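Local atomic coordinates of peptide ABC transporter permease (Staphylococcus hominis, PDB entry 6EXS), a protein that probably transports short peptides across the cell membrane, including thioalcohol-conjugated dipeptides that are precursors of human axillary malodour. Residues V261-I266 / W437-A442; G449-L454 / T461-F466; M352-M357 / A365-I370. One frame throughout, in Å; residues are numbered along the deposited sequence.

Contact 1: residues V261-I266 / W437-A442; sequences VALPII and WLLTNA
At a proline kink in membrane helix 249-273, Leu263 and Pro264 receive Leu439 of helix 430-451. Helix 249-273 is probably one of the two additional helices that bacterial POT transporters insert into the twelve-helix major facilitator fold. The kink lies at Pro264, whose ring nitrogen has no hydrogen to give to the turn before it. Leu439 extends its fork across the gap: CD1 lies 3.9 Å from CB of Leu263, and CD2 comes to 4.1 Å from the same CB. CD2 of Leu439 also comes to 4.2 Å from CD1 of Leu263. Leu439 CD1 is 4.0 Å from Pro264 N, and the ring carbon CD of Pro264 is a little farther from Leu439 CD1, at 4.4 Å. The backbones are nearest at Pro264 and Leu439, whose CA atoms are 6.7 Å apart. On the far side of helix 430-451, Thr440 turns its CB away from the contact and gives its hydroxyl to the carbonyl of Trp437, OG1 to O 2.7 Å. Phe292 of helix 279-302 touches both Pro264 and Thr440, and Met72 packs on Leu263, which also lies close to a bound monoolein. Val261 on Ile447 and Pro264 on Ser443 extend the packing between the two helices. No hydrogen bond or charge joins the two segments, which meet at Leu439, so this part of the interface is held by close apolar packing.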
ATOM      1  N   VAL A 261       4.219  14.601   5.773  1.00 54.33           N
ATOM      2  CA  VAL A 261       5.254  15.575   5.438  1.00 55.92           C
ATOM      3  C   VAL A 261       6.389  15.475   6.469  1.00 60.84           C
ATOM      4  O   VAL A 261       7.556  15.452   6.083  1.00 61.01           O
ATOM      5  CB  VAL A 261       4.668  17.023   5.317  1.00 61.56           C
ATOM      6  CG1 VAL A 261       5.769  18.068   5.132  1.00 62.91           C
ATOM      7  CG2 VAL A 261       3.657  17.122   4.178  1.00 60.96           C
ATOM      8  N   ALA A 262       6.038  15.409   7.772  1.00 57.61           N
ATOM      9  CA  ALA A 262       6.982  15.379   8.892  1.00 57.68           C
ATOM     10  C   ALA A 262       7.856  14.126   8.960  1.00 60.37           C
ATOM     11  O   ALA A 262       9.081  14.260   9.056  1.00 60.71           O
ATOM     12  CB  ALA A 262       6.248  15.588  10.209  1.00 58.55           C
ATOM     13  N   LEU A 263       7.236  12.918   8.937  1.00 54.50           N
ATOM     14  CA  LEU A 263       7.941  11.634   9.036  1.00 53.19           C
ATOM     15  C   LEU A 263       9.101  11.513   8.033  1.00 58.26           C
ATOM     16  O   LEU A 263      10.200  11.236   8.504  1.00 59.25           O
ATOM     17  CB  LEU A 263       7.001  10.413   8.971  1.00 51.48           C
ATOM     18  CG  LEU A 263       5.967  10.275  10.093  1.00 54.98           C
ATOM     19  CD1 LEU A 263       4.882   9.312   9.698  1.00 53.64           C
ATOM     20  CD2 LEU A 263       6.602   9.873  11.413  1.00 55.48           C
ATOM     21  N   PRO A 264       8.957  11.797   6.703  1.00 54.50           N
ATOM     22  CA  PRO A 264      10.144  11.740   5.821  1.00 54.31           C
ATOM     23  C   PRO A 264      11.257  12.711   6.249  1.00 58.64           C
ATOM     24  O   PRO A 264      12.428  12.325   6.231  1.00 58.13           O
ATOM     25  CB  PRO A 264       9.592  12.098   4.438  1.00 55.81           C
ATOM     26  CG  PRO A 264       8.129  11.930   4.533  1.00 59.24           C
ATOM     27  CD  PRO A 264       7.743  12.167   5.943  1.00 55.23           C
ATOM     28  N   ILE A 265      10.893  13.949   6.666  1.00 56.20           N
ATOM     29  CA  ILE A 265      11.851  14.957   7.140  1.00 57.92           C
ATOM     30  C   ILE A 265      12.603  14.411   8.370  1.00 62.48           C
ATOM     31  O   ILE A 265      13.835  14.382   8.348  1.00 62.40           O
ATOM     32  CB  ILE A 265      11.204  16.362   7.385  1.00 62.16           C
ATOM     33  CG1 ILE A 265      10.629  16.954   6.067  1.00 62.19           C
ATOM     34  CG2 ILE A 265      12.214  17.339   8.054  1.00 64.65           C
ATOM     35  CD1 ILE A 265       9.615  18.100   6.227  1.00 67.30           C
ATOM     36  N   ILE A 266      11.857  13.916   9.395  1.00 58.69           N
ATOM     37  CA  ILE A 266      12.401  13.333  10.630  1.00 59.07           C
ATOM     38  C   ILE A 266      13.392  12.200  10.311  1.00 63.54           C
ATOM     39  O   ILE A 266      14.464  12.143  10.916  1.00 64.10           O
ATOM     40  CB  ILE A 266      11.260  12.891  11.602  1.00 61.77           C
ATOM     41  CG1 ILE A 266      10.517  14.121  12.184  1.00 63.67           C
ATOM     42  CG2 ILE A 266      11.779  11.981  12.739  1.00 62.18           C
ATOM     43  CD1 ILE A 266       9.118  13.826  12.789  1.00 70.43           C
ATOM     44  N   TRP A 437      11.453   4.023   1.995  1.00 75.16           N
ATOM     45  CA  TRP A 437      10.832   3.527   0.749  1.00 73.89           C
ATOM     46  C   TRP A 437       9.315   3.260   0.962  1.00 71.20           C
ATOM     47  O   TRP A 437       8.515   3.488   0.058  1.00 69.99           O
ATOM     48  CB  TRP A 437      11.579   2.326   0.104  1.00 73.54           C
ATOM     49  CG  TRP A 437      10.726   1.517  -0.842  1.00 74.57           C
ATOM     50  CD1 TRP A 437      10.186   0.287  -0.598  1.00 77.04           C
ATOM     51  CD2 TRP A 437      10.173   1.955  -2.101  1.00 74.59           C
ATOM     52  NE1 TRP A 437       9.349  -0.079  -1.631  1.00 76.34           N
ATOM     53  CE2 TRP A 437       9.318   0.928  -2.563  1.00 78.00           C
ATOM     54  CE3 TRP A 437      10.294   3.128  -2.871  1.00 76.48           C
ATOM     55  CZ2 TRP A 437       8.637   1.012  -3.786  1.00 76.94           C
ATOM     56  CZ3 TRP A 437       9.591   3.224  -4.067  1.00 77.44           C
ATOM     57  CH2 TRP A 437       8.785   2.171  -4.518  1.00 77.26           C
ATOM     58  N   LEU A 438       8.932   2.842   2.177  1.00 63.91           N
ATOM     59  CA  LEU A 438       7.542   2.617   2.574  1.00 61.58           C
ATOM     60  C   LEU A 438       6.804   3.972   2.698  1.00 62.50           C
ATOM     61  O   LEU A 438       5.618   4.064   2.367  1.00 61.73           O
ATOM     62  CB  LEU A 438       7.533   1.867   3.909  1.00 61.71           C
ATOM     63  CG  LEU A 438       6.291   1.065   4.284  1.00 66.09           C
ATOM     64  CD1 LEU A 438       5.932   0.021   3.217  1.00 66.09           C
ATOM     65  CD2 LEU A 438       6.530   0.346   5.560  1.00 68.11           C
ATOM     66  N   LEU A 439       7.535   5.025   3.127  1.00 56.60           N
ATOM     67  CA  LEU A 439       7.025   6.380   3.254  1.00 55.15           C
ATOM     68  C   LEU A 439       6.780   7.063   1.907  1.00 56.00           C
ATOM     69  O   LEU A 439       5.963   7.978   1.861  1.00 55.78           O
ATOM     70  CB  LEU A 439       7.905   7.240   4.172  1.00 56.15           C
ATOM     71  CG  LEU A 439       7.546   7.173   5.663  1.00 60.50           C
ATOM     72  CD1 LEU A 439       8.592   7.852   6.498  1.00 61.72           C
ATOM     73  CD2 LEU A 439       6.173   7.795   5.948  1.00 61.86           C
ATOM     74  N   THR A 440       7.427   6.608   0.801  1.00 49.93           N
ATOM     75  CA  THR A 440       7.146   7.164  -0.533  1.00 48.66           C
ATOM     76  C   THR A 440       5.668   6.919  -0.842  1.00 50.40           C
ATOM     77  O   THR A 440       5.043   7.760  -1.476  1.00 50.07           O
ATOM     78  CB  THR A 440       8.066   6.605  -1.646  1.00 56.20           C
ATOM     79  OG1 THR A 440       7.809   5.220  -1.882  1.00 54.88           O
ATOM     80  CG2 THR A 440       9.537   6.818  -1.371  1.00 57.15           C
ATOM     81  N   ASN A 441       5.098   5.797  -0.325  1.00 46.38           N
ATOM     82  CA  ASN A 441       3.688   5.436  -0.487  1.00 45.76           C
ATOM     83  C   ASN A 441       2.794   6.054   0.599  1.00 48.91           C
ATOM     84  O   ASN A 441       1.758   6.639   0.267  1.00 48.75           O
ATOM     85  CB  ASN A 441       3.491   3.922  -0.600  1.00 48.58           C
ATOM     86  CG  ASN A 441       2.107   3.563  -1.098  1.00 75.37           C
ATOM     87  OD1 ASN A 441       1.137   3.480  -0.331  1.00 72.49           O
ATOM     88  ND2 ASN A 441       1.972   3.403  -2.400  1.00 64.43           N
ATOM     89  N   ALA A 442       3.204   5.953   1.883  1.00 44.89           N
ATOM     90  CA  ALA A 442       2.484   6.533   3.027  1.00 44.42           C
ATOM     91  C   ALA A 442       2.313   8.061   2.887  1.00 47.27           C
ATOM     92  O   ALA A 442       1.219   8.570   3.123  1.00 47.47           O
ATOM     93  CB  ALA A 442       3.201   6.198   4.323  1.00 45.40           C
TER

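Contact 2: residues G449-L454 / T461-F466; sequences GTLVKL and TNYFIF
Tyr463 points its ring edge at residues 451-454, where helix 430-451 gives way to a 3-10 segment. The apolar part is made with Leu454, whose CB stands near the ring plane at the rim, 4.0 Å from CD2 of Tyr463. With CG anti to the backbone N (chi1 171°), Tyr463 carries its ring out from helix 460-479 towards these residues. At the outer end of the ring the contacts are of van der Waals kind: OH of Tyr463 comes to 4.2 Å from CG of Leu451 and 4.4 Å from CG1 of Val452. Polar contact is made at the ring edge: the carbonyl O of Leu451 lies 3.5 Å from CE2 of Tyr463, close to the ring plane, where it faces the slightly positive C-H rim. Leu451 O also accepts from Leu454 N at 2.9 Å as the chain tightens into the 3-10 turn. The phenol OH finds its hydrogen-bond partner in OE1 of Gln304, which also touches Leu451. A buried hydroxyl is thereby satisfied, and the ring is held at its outer end as well as along its edge. Gln304 is adjacent in sequence to Gly305 of the peptide pocket, and the bound conjugate lies about 12 Å from the side chain of Tyr463. The arrangement is that of a helical hairpin, in which a short linker turns helix 430-451 back into helix 460-479.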
ATOM      1  N   GLY A 449      -5.109  12.579   0.254  1.00 41.91           N
ATOM      2  CA  GLY A 449      -6.241  12.828   1.140  1.00 41.63           C
ATOM      3  C   GLY A 449      -6.734  14.265   1.132  1.00 48.26           C
ATOM      4  O   GLY A 449      -7.915  14.514   1.393  1.00 48.11           O
ATOM      5  N   THR A 450      -5.828  15.221   0.830  1.00 46.03           N
ATOM      6  CA  THR A 450      -6.112  16.661   0.757  1.00 46.57           C
ATOM      7  C   THR A 450      -6.192  17.102  -0.710  1.00 51.79           C
ATOM      8  O   THR A 450      -7.028  17.941  -1.048  1.00 52.20           O
ATOM      9  CB  THR A 450      -5.063  17.426   1.569  1.00 50.96           C
ATOM     10  OG1 THR A 450      -5.053  16.897   2.894  1.00 47.33           O
ATOM     11  CG2 THR A 450      -5.329  18.931   1.629  1.00 50.83           C
ATOM     12  N   LEU A 451      -5.329  16.517  -1.572  1.00 48.72           N
ATOM     13  CA  LEU A 451      -5.221  16.766  -3.016  1.00 49.01           C
ATOM     14  C   LEU A 451      -6.547  16.543  -3.754  1.00 51.99           C
ATOM     15  O   LEU A 451      -6.872  17.316  -4.658  1.00 52.25           O
ATOM     16  CB  LEU A 451      -4.133  15.842  -3.600  1.00 48.54           C
ATOM     17  CG  LEU A 451      -3.362  16.284  -4.853  1.00 53.96           C
ATOM     18  CD1 LEU A 451      -2.605  17.604  -4.618  1.00 55.36           C
ATOM     19  CD2 LEU A 451      -2.360  15.206  -5.260  1.00 54.51           C
ATOM     20  N   VAL A 452      -7.318  15.499  -3.348  1.00 47.29           N
ATOM     21  CA  VAL A 452      -8.620  15.116  -3.930  1.00 46.14           C
ATOM     22  C   VAL A 452      -9.641  16.249  -3.862  1.00 50.85           C
ATOM     23  O   VAL A 452     -10.579  16.251  -4.661  1.00 50.54           O
ATOM     24  CB  VAL A 452      -9.209  13.793  -3.380  1.00 47.94           C
ATOM     25  CG1 VAL A 452      -8.401  12.596  -3.857  1.00 46.23           C
ATOM     26  CG2 VAL A 452      -9.333  13.817  -1.855  1.00 47.74           C
ATOM     27  N   LYS A 453      -9.432  17.219  -2.934  1.00 47.85           N
ATOM     28  CA  LYS A 453     -10.259  18.417  -2.745  1.00 48.64           C
ATOM     29  C   LYS A 453     -10.060  19.444  -3.880  1.00 55.63           C
ATOM     30  O   LYS A 453     -10.823  20.402  -3.951  1.00 57.28           O
ATOM     31  CB  LYS A 453      -9.994  19.070  -1.375  1.00 50.24           C
ATOM     32  CG  LYS A 453     -10.377  18.203  -0.183  1.00 52.63           C
ATOM     33  CD  LYS A 453      -9.812  18.747   1.116  1.00 53.08           C
ATOM     34  CE  LYS A 453     -10.361  18.009   2.312  1.00 57.04           C
ATOM     35  NZ  LYS A 453      -9.792  18.526   3.585  1.00 65.08           N
ATOM     36  N   LEU A 454      -9.056  19.249  -4.766  1.00 52.83           N
ATOM     37  CA  LEU A 454      -8.783  20.139  -5.901  1.00 54.34           C
ATOM     38  C   LEU A 454      -9.641  19.840  -7.141  1.00 57.90           C
ATOM     39  O   LEU A 454      -9.730  20.696  -8.020  1.00 58.54           O
ATOM     40  CB  LEU A 454      -7.294  20.102  -6.287  1.00 54.60           C
ATOM     41  CG  LEU A 454      -6.355  20.968  -5.472  1.00 60.59           C
ATOM     42  CD1 LEU A 454      -4.948  20.469  -5.594  1.00 60.44           C
ATOM     43  CD2 LEU A 454      -6.435  22.427  -5.900  1.00 64.78           C
ATOM     44  N   THR A 461     -10.992  17.212 -15.409  1.00 51.18           N
ATOM     45  CA  THR A 461     -10.076  17.132 -16.560  1.00 51.25           C
ATOM     46  C   THR A 461      -8.820  17.982 -16.381  1.00 55.13           C
ATOM     47  O   THR A 461      -7.725  17.529 -16.725  1.00 54.16           O
ATOM     48  CB  THR A 461     -10.787  17.449 -17.875  1.00 61.71           C
ATOM     49  OG1 THR A 461     -11.548  18.645 -17.706  1.00 69.79           O
ATOM     50  CG2 THR A 461     -11.679  16.319 -18.335  1.00 57.95           C
ATOM     51  N   ASN A 462      -8.974  19.215 -15.857  1.00 52.83           N
ATOM     52  CA  ASN A 462      -7.852  20.121 -15.604  1.00 53.22           C
ATOM     53  C   ASN A 462      -6.985  19.560 -14.492  1.00 56.60           C
ATOM     54  O   ASN A 462      -5.769  19.739 -14.538  1.00 57.36           O
ATOM     55  CB  ASN A 462      -8.328  21.523 -15.243  1.00 53.69           C
ATOM     56  CG  ASN A 462      -9.161  22.228 -16.286  1.00 69.46           C
ATOM     57  OD1 ASN A 462      -9.363  21.757 -17.414  1.00 58.53           O
ATOM     58  ND2 ASN A 462      -9.671  23.392 -15.916  1.00 62.69           N
ATOM     59  N   TYR A 463      -7.607  18.848 -13.515  1.00 51.26           N
ATOM     60  CA  TYR A 463      -6.929  18.180 -12.398  1.00 49.58           C
ATOM     61  C   TYR A 463      -5.956  17.086 -12.921  1.00 50.87           C
ATOM     62  O   TYR A 463      -4.814  17.051 -12.480  1.00 50.78           O
ATOM     63  CB  TYR A 463      -7.972  17.616 -11.414  1.00 49.80           C
ATOM     64  CG  TYR A 463      -7.427  16.709 -10.327  1.00 49.79           C
ATOM     65  CD1 TYR A 463      -7.347  15.329 -10.519  1.00 50.02           C
ATOM     66  CD2 TYR A 463      -7.073  17.216  -9.076  1.00 50.08           C
ATOM     67  CE1 TYR A 463      -6.882  14.483  -9.511  1.00 49.16           C
ATOM     68  CE2 TYR A 463      -6.633  16.376  -8.052  1.00 49.23           C
ATOM     69  CZ  TYR A 463      -6.526  15.012  -8.280  1.00 52.89           C
ATOM     70  OH  TYR A 463      -6.090  14.171  -7.290  1.00 50.58           O
ATOM     71  N   PHE A 464      -6.401  16.230 -13.863  1.00 45.49           N
ATOM     72  CA  PHE A 464      -5.570  15.185 -14.468  1.00 44.45           C
ATOM     73  C   PHE A 464      -4.396  15.790 -15.246  1.00 51.00           C
ATOM     74  O   PHE A 464      -3.280  15.273 -15.149  1.00 50.63           O
ATOM     75  CB  PHE A 464      -6.391  14.267 -15.399  1.00 45.22           C
ATOM     76  CG  PHE A 464      -7.373  13.316 -14.746  1.00 44.87           C
ATOM     77  CD1 PHE A 464      -6.952  12.406 -13.784  1.00 45.74           C
ATOM     78  CD2 PHE A 464      -8.695  13.261 -15.169  1.00 46.32           C
ATOM     79  CE1 PHE A 464      -7.855  11.515 -13.201  1.00 45.43           C
ATOM     80  CE2 PHE A 464      -9.594  12.355 -14.598  1.00 47.51           C
ATOM     81  CZ  PHE A 464      -9.172  11.497 -13.610  1.00 44.25           C
ATOM     82  N   ILE A 465      -4.640  16.893 -15.995  1.00 49.05           N
ATOM     83  CA  ILE A 465      -3.605  17.575 -16.774  1.00 50.09           C
ATOM     84  C   ILE A 465      -2.595  18.262 -15.840  1.00 54.20           C
ATOM     85  O   ILE A 465      -1.392  18.090 -16.035  1.00 53.58           O
ATOM     86  CB  ILE A 465      -4.197  18.517 -17.871  1.00 55.07           C
ATOM     87  CG1 ILE A 465      -5.086  17.718 -18.855  1.00 55.58           C
ATOM     88  CG2 ILE A 465      -3.087  19.264 -18.649  1.00 56.69           C
ATOM     89  CD1 ILE A 465      -6.178  18.532 -19.558  1.00 67.32           C
ATOM     90  N   PHE A 466      -3.077  18.995 -14.811  1.00 51.81           N
ATOM     91  CA  PHE A 466      -2.233  19.697 -13.830  1.00 52.51           C
ATOM     92  C   PHE A 466      -1.313  18.738 -13.051  1.00 55.72           C
ATOM     93  O   PHE A 466      -0.113  18.996 -12.957  1.00 55.60           O
ATOM     94  CB  PHE A 466      -3.080  20.582 -12.890  1.00 55.04           C
ATOM     95  CG  PHE A 466      -2.386  21.098 -11.649  1.00 57.52           C
ATOM     96  CD1 PHE A 466      -1.404  22.081 -11.736  1.00 62.56           C
ATOM     97  CD2 PHE A 466      -2.732  20.621 -10.389  1.00 58.94           C
ATOM     98  CE1 PHE A 466      -0.764  22.559 -10.584  1.00 63.84           C
ATOM     99  CE2 PHE A 466      -2.092  21.101  -9.238  1.00 61.98           C
ATOM    100  CZ  PHE A 466      -1.114  22.067  -9.344  1.00 61.37           C
TER

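Contact 3: residues M352-M357 / A365-I370; sequences MIWLKM and AIKFSI
Lys367 lays the end of its side chain over one face of the Trp354 indole, the one close contact between segments 352-357 and 365-370. Followed from its start, the second segment begins with Ala365, whose carbonyl is gripped twice one turn later by Ser369: OG of Ser369 lies 2.7 Å from Ala365 O, and the backbone N of Ser369 lies 3.1 Å from Ala365 O, the two donors arriving from opposite faces of the carbonyl plane. Next comes Lys367, whose chain is extended beyond CG and so spans a wide gap, the CA atoms of Lys367 and Trp354 being 10.5 Å apart. From the other helix, Trp354 sets its CG anti to the carbonyl carbon and beside the backbone N (chi1 -55°), which brings a face of the indole round to the lysine. NZ of Lys367 stands 3.5 Å from the centroid of the five-membered ring of Trp354, 16° off the normal, a cation-pi contact. Lys367 CE lies over the five-membered ring of Trp354, 3.7 Å from its centroid, and adds a CH-pi contact. The closest pair is NZ of Lys367 and CD1 of Trp354, 3.3 Å apart. Both Lys367 NZ and the indole NE1 are donors, so their nearness is no hydrogen bond; NZ instead gives one to OE1 of Gln361. Gln361 lies in the short connection of the helical hairpin formed by 338-357 and 364-389, and its neighbour Pro362 packs on both Trp354 and Lys367. Beyond Lys367, Phe368 packs behind the segment on Leu291 and Leu294 of helix 279-302 and on Leu413 of helix 396-418. Ile370, one turn after Lys367, directs its CB toward segment 352-357 without closing on it.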
ATOM      1  N   MET A 352      13.778 -10.203 -16.648  1.00 83.98           N
ATOM      2  CA  MET A 352      14.652 -10.813 -17.643  1.00 86.05           C
ATOM      3  C   MET A 352      15.270  -9.762 -18.578  1.00 91.23           C
ATOM      4  O   MET A 352      16.430  -9.917 -18.965  1.00 92.16           O
ATOM      5  CB  MET A 352      13.933 -11.928 -18.415  1.00 89.00           C
ATOM      6  CG  MET A 352      13.892 -13.252 -17.659  1.00 93.22           C
ATOM      7  SD  MET A 352      15.527 -14.006 -17.373  1.00 99.13           S
ATOM      8  CE  MET A 352      15.668 -13.821 -15.581  1.00 94.96           C
ATOM      9  N   ILE A 353      14.515  -8.680 -18.902  1.00 87.26           N
ATOM     10  CA  ILE A 353      14.981  -7.562 -19.738  1.00 87.76           C
ATOM     11  C   ILE A 353      16.216  -6.913 -19.080  1.00 91.66           C
ATOM     12  O   ILE A 353      17.236  -6.748 -19.755  1.00 92.66           O
ATOM     13  CB  ILE A 353      13.849  -6.527 -20.056  1.00 90.44           C
ATOM     14  CG1 ILE A 353      12.585  -7.182 -20.693  1.00 90.74           C
ATOM     15  CG2 ILE A 353      14.350  -5.348 -20.901  1.00 92.19           C
ATOM     16  CD1 ILE A 353      12.756  -8.020 -22.025  1.00101.17           C
ATOM     17  N   TRP A 354      16.134  -6.599 -17.757  1.00 86.61           N
ATOM     18  CA  TRP A 354      17.240  -6.017 -16.984  1.00 86.46           C
ATOM     19  C   TRP A 354      18.415  -6.995 -16.831  1.00 90.72           C
ATOM     20  O   TRP A 354      19.566  -6.557 -16.865  1.00 91.09           O
ATOM     21  CB  TRP A 354      16.796  -5.545 -15.584  1.00 84.00           C
ATOM     22  CG  TRP A 354      15.652  -4.567 -15.490  1.00 84.01           C
ATOM     23  CD1 TRP A 354      14.743  -4.489 -14.476  1.00 85.80           C
ATOM     24  CD2 TRP A 354      15.359  -3.467 -16.373  1.00 84.19           C
ATOM     25  NE1 TRP A 354      13.884  -3.435 -14.683  1.00 84.84           N
ATOM     26  CE2 TRP A 354      14.230  -2.798 -15.847  1.00 87.10           C
ATOM     27  CE3 TRP A 354      15.912  -3.007 -17.581  1.00 86.54           C
ATOM     28  CZ2 TRP A 354      13.653  -1.690 -16.478  1.00 86.50           C
ATOM     29  CZ3 TRP A 354      15.322  -1.927 -18.218  1.00 88.09           C
ATOM     30  CH2 TRP A 354      14.227  -1.262 -17.652  1.00 87.77           C
ATOM     31  N   LEU A 355      18.124  -8.304 -16.638  1.00 86.90           N
ATOM     32  CA  LEU A 355      19.140  -9.356 -16.473  1.00 87.46           C
ATOM     33  C   LEU A 355      19.961  -9.579 -17.749  1.00 92.35           C
ATOM     34  O   LEU A 355      21.157  -9.871 -17.657  1.00 93.13           O
ATOM     35  CB  LEU A 355      18.511 -10.671 -15.999  1.00 86.90           C
ATOM     36  CG  LEU A 355      19.435 -11.588 -15.213  1.00 92.09           C
ATOM     37  CD1 LEU A 355      18.842 -11.923 -13.862  1.00 91.17           C
ATOM     38  CD2 LEU A 355      19.764 -12.846 -16.003  1.00 95.78           C
ATOM     39  N   LYS A 356      19.323  -9.428 -18.929  1.00 88.32           N
ATOM     40  CA  LYS A 356      19.989  -9.564 -20.227  1.00 89.11           C
ATOM     41  C   LYS A 356      20.891  -8.352 -20.526  1.00 92.79           C
ATOM     42  O   LYS A 356      21.940  -8.516 -21.154  1.00 94.18           O
ATOM     43  CB  LYS A 356      18.979  -9.841 -21.362  1.00 91.37           C
ATOM     44  CG  LYS A 356      18.356 -11.248 -21.327  1.00103.20           C
ATOM     45  CD  LYS A 356      19.356 -12.359 -21.666  1.00114.06           C
ATOM     46  CE  LYS A 356      18.820 -13.742 -21.400  1.00123.85           C
ATOM     47  NZ  LYS A 356      19.866 -14.776 -21.615  1.00132.89           N
ATOM     48  N   MET A 357      20.500  -7.150 -20.032  1.00 86.98           N
ATOM     49  CA  MET A 357      21.261  -5.901 -20.161  1.00 86.51           C
ATOM     50  C   MET A 357      22.473  -5.907 -19.218  1.00 89.45           C
ATOM     51  O   MET A 357      23.459  -5.227 -19.496  1.00 90.12           O
ATOM     52  CB  MET A 357      20.374  -4.678 -19.876  1.00 87.73           C
ATOM     53  CG  MET A 357      19.454  -4.309 -21.016  1.00 91.12           C
ATOM     54  SD  MET A 357      18.509  -2.795 -20.707  1.00 94.35           S
ATOM     55  CE  MET A 357      19.709  -1.555 -21.179  1.00 92.73           C
ATOM     56  N   ALA A 365      18.034   5.840 -10.577  1.00 66.79           N
ATOM     57  CA  ALA A 365      17.528   7.170 -10.911  1.00 65.84           C
ATOM     58  C   ALA A 365      16.799   7.198 -12.250  1.00 65.96           C
ATOM     59  O   ALA A 365      15.747   7.817 -12.327  1.00 65.29           O
ATOM     60  CB  ALA A 365      18.665   8.184 -10.895  1.00 68.17           C
ATOM     61  N   ILE A 366      17.340   6.525 -13.290  1.00 60.70           N
ATOM     62  CA  ILE A 366      16.723   6.449 -14.621  1.00 59.74           C
ATOM     63  C   ILE A 366      15.416   5.622 -14.564  1.00 60.50           C
ATOM     64  O   ILE A 366      14.400   6.077 -15.094  1.00 59.60           O
ATOM     65  CB  ILE A 366      17.719   5.971 -15.723  1.00 63.88           C
ATOM     66  CG1 ILE A 366      18.928   6.925 -15.835  1.00 66.20           C
ATOM     67  CG2 ILE A 366      17.035   5.831 -17.095  1.00 64.57           C
ATOM     68  CD1 ILE A 366      20.216   6.319 -16.505  1.00 77.96           C
ATOM     69  N   LYS A 367      15.442   4.443 -13.887  1.00 54.93           N
ATOM     70  CA  LYS A 367      14.290   3.538 -13.717  1.00 52.76           C
ATOM     71  C   LYS A 367      13.115   4.235 -13.030  1.00 54.96           C
ATOM     72  O   LYS A 367      11.981   4.104 -13.496  1.00 53.23           O
ATOM     73  CB  LYS A 367      14.682   2.273 -12.942  1.00 54.16           C
ATOM     74  CG  LYS A 367      15.471   1.254 -13.751  1.00 59.63           C
ATOM     75  CD  LYS A 367      15.667  -0.021 -12.956  1.00 63.92           C
ATOM     76  CE  LYS A 367      16.552  -1.022 -13.643  1.00 74.56           C
ATOM     77  NZ  LYS A 367      16.634  -2.279 -12.864  1.00 83.66           N
ATOM     78  N   PHE A 368      13.400   4.996 -11.942  1.00 51.75           N
ATOM     79  CA  PHE A 368      12.424   5.790 -11.182  1.00 50.85           C
ATOM     80  C   PHE A 368      11.840   6.909 -12.037  1.00 53.54           C
ATOM     81  O   PHE A 368      10.633   7.147 -11.994  1.00 53.28           O
ATOM     82  CB  PHE A 368      13.074   6.380  -9.928  1.00 53.39           C
ATOM     83  CG  PHE A 368      12.845   5.573  -8.675  1.00 55.01           C
ATOM     84  CD1 PHE A 368      13.388   4.297  -8.539  1.00 59.01           C
ATOM     85  CD2 PHE A 368      12.124   6.101  -7.613  1.00 57.27           C
ATOM     86  CE1 PHE A 368      13.177   3.550  -7.377  1.00 59.56           C
ATOM     87  CE2 PHE A 368      11.922   5.361  -6.449  1.00 60.02           C
ATOM     88  CZ  PHE A 368      12.452   4.092  -6.337  1.00 58.34           C
ATOM     89  N   SER A 369      12.701   7.583 -12.821  1.00 49.06           N
ATOM     90  CA  SER A 369      12.322   8.654 -13.732  1.00 48.91           C
ATOM     91  C   SER A 369      11.383   8.134 -14.824  1.00 52.05           C
ATOM     92  O   SER A 369      10.362   8.774 -15.080  1.00 51.77           O
ATOM     93  CB  SER A 369      13.562   9.310 -14.332  1.00 52.71           C
ATOM     94  OG  SER A 369      14.336   9.933 -13.320  1.00 56.18           O
ATOM     95  N   ILE A 370      11.691   6.943 -15.414  1.00 47.66           N
ATOM     96  CA  ILE A 370      10.878   6.272 -16.434  1.00 46.92           C
ATOM     97  C   ILE A 370       9.480   5.971 -15.870  1.00 50.59           C
ATOM     98  O   ILE A 370       8.478   6.255 -16.535  1.00 51.24           O
ATOM     99  CB  ILE A 370      11.575   4.997 -16.982  1.00 49.81           C
ATOM    100  CG1 ILE A 370      12.825   5.349 -17.799  1.00 51.95           C
ATOM    101  CG2 ILE A 370      10.611   4.145 -17.818  1.00 49.36           C
ATOM    102  CD1 ILE A 370      13.893   4.182 -17.874  1.00 60.67           C
TER

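From the N terminus, residues 261-266 open contact 1 on helix 249-273, and the loop closes at 437-442, with 170 residues between. Contact 3 is nested within that loop: 352-357 and 365-370 enclose just seven residues, tying successive helices 338-357 and 364-389. Contact 2 follows in series, with six residues between its segments, and ties helix 430-451, already used by contact 1, to helix 460-479. Contacts 1 and 3 touch where Trp437 CZ3 meets Phe368 CZ at 3.8 Å. Contacts 2 and 3 stay apart, with nearest atoms about 15 Å from each other. Two local hairpins are thus combined with one long-range helix pairing.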